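Local coordinates for protein putative marr-family transcriptional repressor (Streptomyces coelicolor, PDB 3ZPL) that binds DNA through a winged-helix motif as a dimer of the MarR family and probably acts as a transcriptional regulator, at residues 43-48 / 132-137. Sequence-based numbering, arbitrary orientation.
Sequences HLDRQL and GHVDAV. With nucleotides of chain C.
Gln-47 and His-133 form the polar link between two nearly antiparallel helices; the axes of segments 43-48 and 132-137 make 158° between their N-to-C directions. His-133 ND1 donates to Gln-47 OE1 at 3.2 Å. The oxygen lies at the edge of the imidazole, near its plane, and the N-H arrives in the carbonyl plane of the amide. Gln-47 has CG anti to the backbone N (chi1 -177°), and a bend at chi2 brings the amide to the imidazole. The two side chains cross at about a right angle, with their planes 31° apart. Gln-47 NE2 has a weak hydrogen bond to Asp-51 OD2. Gln-47 CG also rests on Ala-136 CB at 3.9 Å. Replacing Gln-47 by alanine would probably leave His-133 ND1 without this acceptor and open a gap beside Ala-136. Leu-48 CD1 approaches the same nitrogen, His-133 ND1, to 3.4 Å. Val-137 CG2 lies over one face of the ring, offset toward its rim. Leu-44 continues the apolar side: CD1 meets Val-137 CG2 at 4.0 Å, and CD2 meets Ala-136 CB at 4.1 Å. Arg-46 instead reaches the DNA backbone, with weak hydrogen bonds from NE and NH2 to OP2 of DC15 of chain C. The contact joins helix 24-52 to helix 120-142. Helix 56-66 adds His-56 and Tyr-59 beside His-133 and Leu-48, while Trp-30 of the second subunit packs on Leu-44 and Val-137.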
loop_
_atom_site.group_PDB
_atom_site.type_symbol
_atom_site.label_atom_id
_atom_site.label_comp_id
_atom_site.label_asym_id
_atom_site.label_seq_id
_atom_site.Cartn_x
_atom_site.Cartn_y
_atom_site.Cartn_z
ATOM N N HIS A 43 -4.772 8.523 1.993
ATOM C CA HIS A 43 -5.753 9.488 1.557
ATOM C C HIS A 43 -7.086 8.798 1.281
ATOM O O HIS A 43 -8.153 9.294 1.691
ATOM C CB HIS A 43 -5.245 10.227 0.324
ATOM C CG HIS A 43 -6.215 11.223 -0.218
ATOM N ND1 HIS A 43 -6.791 12.199 0.564
ATOM C CD2 HIS A 43 -6.728 11.380 -1.461
ATOM C CE1 HIS A 43 -7.608 12.927 -0.180
ATOM N NE2 HIS A 43 -7.591 12.445 -1.412
ATOM N N LEU A 44 -7.019 7.645 0.626
ATOM C CA LEU A 44 -8.226 6.934 0.219
ATOM C C LEU A 44 -8.891 6.214 1.383
ATOM O O LEU A 44 -10.106 6.310 1.549
ATOM C CB LEU A 44 -7.918 5.964 -0.921
ATOM C CG LEU A 44 -7.375 6.655 -2.179
ATOM C CD1 LEU A 44 -7.294 5.677 -3.343
ATOM C CD2 LEU A 44 -8.212 7.862 -2.556
ATOM N N ASP A 45 -8.105 5.513 2.196
ATOM C CA ASP A 45 -8.609 4.936 3.447
ATOM C C ASP A 45 -9.373 5.971 4.250
ATOM O O ASP A 45 -10.430 5.676 4.769
ATOM C CB ASP A 45 -7.485 4.412 4.333
ATOM C CG ASP A 45 -7.067 2.978 4.007
ATOM O OD1 ASP A 45 -7.706 2.314 3.159
ATOM O OD2 ASP A 45 -6.081 2.522 4.643
ATOM N N ARG A 46 -8.827 7.170 4.380
ATOM C CA ARG A 46 -9.476 8.190 5.198
ATOM C C ARG A 46 -10.758 8.701 4.564
ATOM O O ARG A 46 -11.756 8.910 5.237
ATOM C CB ARG A 46 -8.531 9.369 5.436
ATOM C CG ARG A 46 -7.416 9.050 6.409
ATOM C CD ARG A 46 -7.028 10.259 7.225
ATOM N NE ARG A 46 -7.510 10.091 8.589
ATOM C CZ ARG A 46 -7.620 11.071 9.469
ATOM N NH1 ARG A 46 -7.284 12.313 9.134
ATOM N NH2 ARG A 46 -8.069 10.814 10.688
ATOM N N GLN A 47 -10.690 8.976 3.269
ATOM C CA GLN A 47 -11.844 9.411 2.520
ATOM C C GLN A 47 -12.975 8.382 2.679
ATOM O O GLN A 47 -14.124 8.745 2.932
ATOM C CB GLN A 47 -11.453 9.596 1.050
ATOM C CG GLN A 47 -12.562 10.126 0.159
ATOM C CD GLN A 47 -13.317 9.015 -0.533
ATOM O OE1 GLN A 47 -12.709 8.097 -1.087
ATOM N NE2 GLN A 47 -14.650 9.078 -0.492
ATOM N N LEU A 48 -12.639 7.101 2.566
ATOM C CA LEU A 48 -13.650 6.052 2.666
ATOM C C LEU A 48 -14.071 5.748 4.100
ATOM O O LEU A 48 -15.200 5.371 4.334
ATOM C CB LEU A 48 -13.181 4.789 1.977
ATOM C CG LEU A 48 -13.239 4.934 0.465
ATOM C CD1 LEU A 48 -12.330 3.926 -0.221
ATOM C CD2 LEU A 48 -14.667 4.789 -0.029
ATOM N N GLY A 132 -18.037 10.220 -4.550
ATOM C CA GLY A 132 -16.996 10.747 -3.671
ATOM C C GLY A 132 -15.673 10.041 -3.919
ATOM O O GLY A 132 -14.672 10.676 -4.237
ATOM N N HIS A 133 -15.676 8.715 -3.813
ATOM C CA HIS A 133 -14.452 7.947 -3.991
ATOM C C HIS A 133 -13.830 8.142 -5.371
ATOM O O HIS A 133 -12.601 8.164 -5.504
ATOM C CB HIS A 133 -14.688 6.451 -3.756
ATOM C CG HIS A 133 -13.465 5.616 -4.004
ATOM N ND1 HIS A 133 -12.358 5.664 -3.182
ATOM C CD2 HIS A 133 -13.158 4.757 -5.001
ATOM C CE1 HIS A 133 -11.431 4.854 -3.652
ATOM N NE2 HIS A 133 -11.889 4.292 -4.755
ATOM N N VAL A 134 -14.667 8.269 -6.394
ATOM C CA VAL A 134 -14.167 8.508 -7.748
ATOM C C VAL A 134 -13.469 9.866 -7.828
ATOM O O VAL A 134 -12.343 9.936 -8.299
ATOM C CB VAL A 134 -15.275 8.354 -8.804
ATOM C CG1 VAL A 134 -14.819 8.849 -10.159
ATOM C CG2 VAL A 134 -15.682 6.889 -8.902
ATOM N N ASP A 135 -14.111 10.923 -7.332
ATOM C CA ASP A 135 -13.469 12.244 -7.253
ATOM C C ASP A 135 -12.085 12.134 -6.631
ATOM O O ASP A 135 -11.093 12.526 -7.234
ATOM C CB ASP A 135 -14.285 13.228 -6.390
ATOM C CG ASP A 135 -15.273 14.094 -7.198
ATOM O OD1 ASP A 135 -15.227 14.197 -8.464
ATOM O OD2 ASP A 135 -16.105 14.716 -6.503
ATOM N N ALA A 136 -12.039 11.600 -5.409
ATOM C CA ALA A 136 -10.786 11.477 -4.659
ATOM C C ALA A 136 -9.691 10.761 -5.464
ATOM O O ALA A 136 -8.530 11.162 -5.430
ATOM C CB ALA A 136 -11.024 10.759 -3.334
ATOM N N VAL A 137 -10.077 9.720 -6.196
ATOM C CA VAL A 137 -9.148 9.000 -7.071
ATOM C C VAL A 137 -8.777 9.818 -8.314
ATOM O O VAL A 137 -7.658 9.707 -8.817
ATOM C CB VAL A 137 -9.718 7.626 -7.476
ATOM C CG1 VAL A 137 -8.865 6.977 -8.559
ATOM C CG2 VAL A 137 -9.797 6.723 -6.252
ATOM P P DC C 15 -8.270 6.845 10.866
ATOM O OP1 DC C 15 -9.344 6.813 9.836
ATOM O OP2 DC C 15 -7.070 7.693 10.652
ATOM O "O5'" DC C 15 -8.863 7.251 12.289
ATOM C "C5'" DC C 15 -9.867 6.439 12.927
ATOM C "C4'" DC C 15 -9.969 6.817 14.385
ATOM O "O4'" DC C 15 -8.833 6.288 15.100
ATOM C "C3'" DC C 15 -9.967 8.324 14.647
ATOM O "O3'" DC C 15 -11.250 8.724 15.127
ATOM C "C2'" DC C 15 -8.881 8.532 15.690
ATOM C "C1'" DC C 15 -8.558 7.139 16.180
ATOM N N1 DC C 15 -7.159 6.937 16.545
ATOM C C2 DC C 15 -6.855 6.388 17.794
ATOM O O2 DC C 15 -7.782 6.106 18.567
ATOM N N3 DC C 15 -5.561 6.205 18.137
ATOM C C4 DC C 15 -4.592 6.518 17.274
ATOM N N4 DC C 15 -3.332 6.298 17.646
ATOM C C5 DC C 15 -4.873 7.067 15.990
ATOM C C6 DC C 15 -6.158 7.257 15.669
#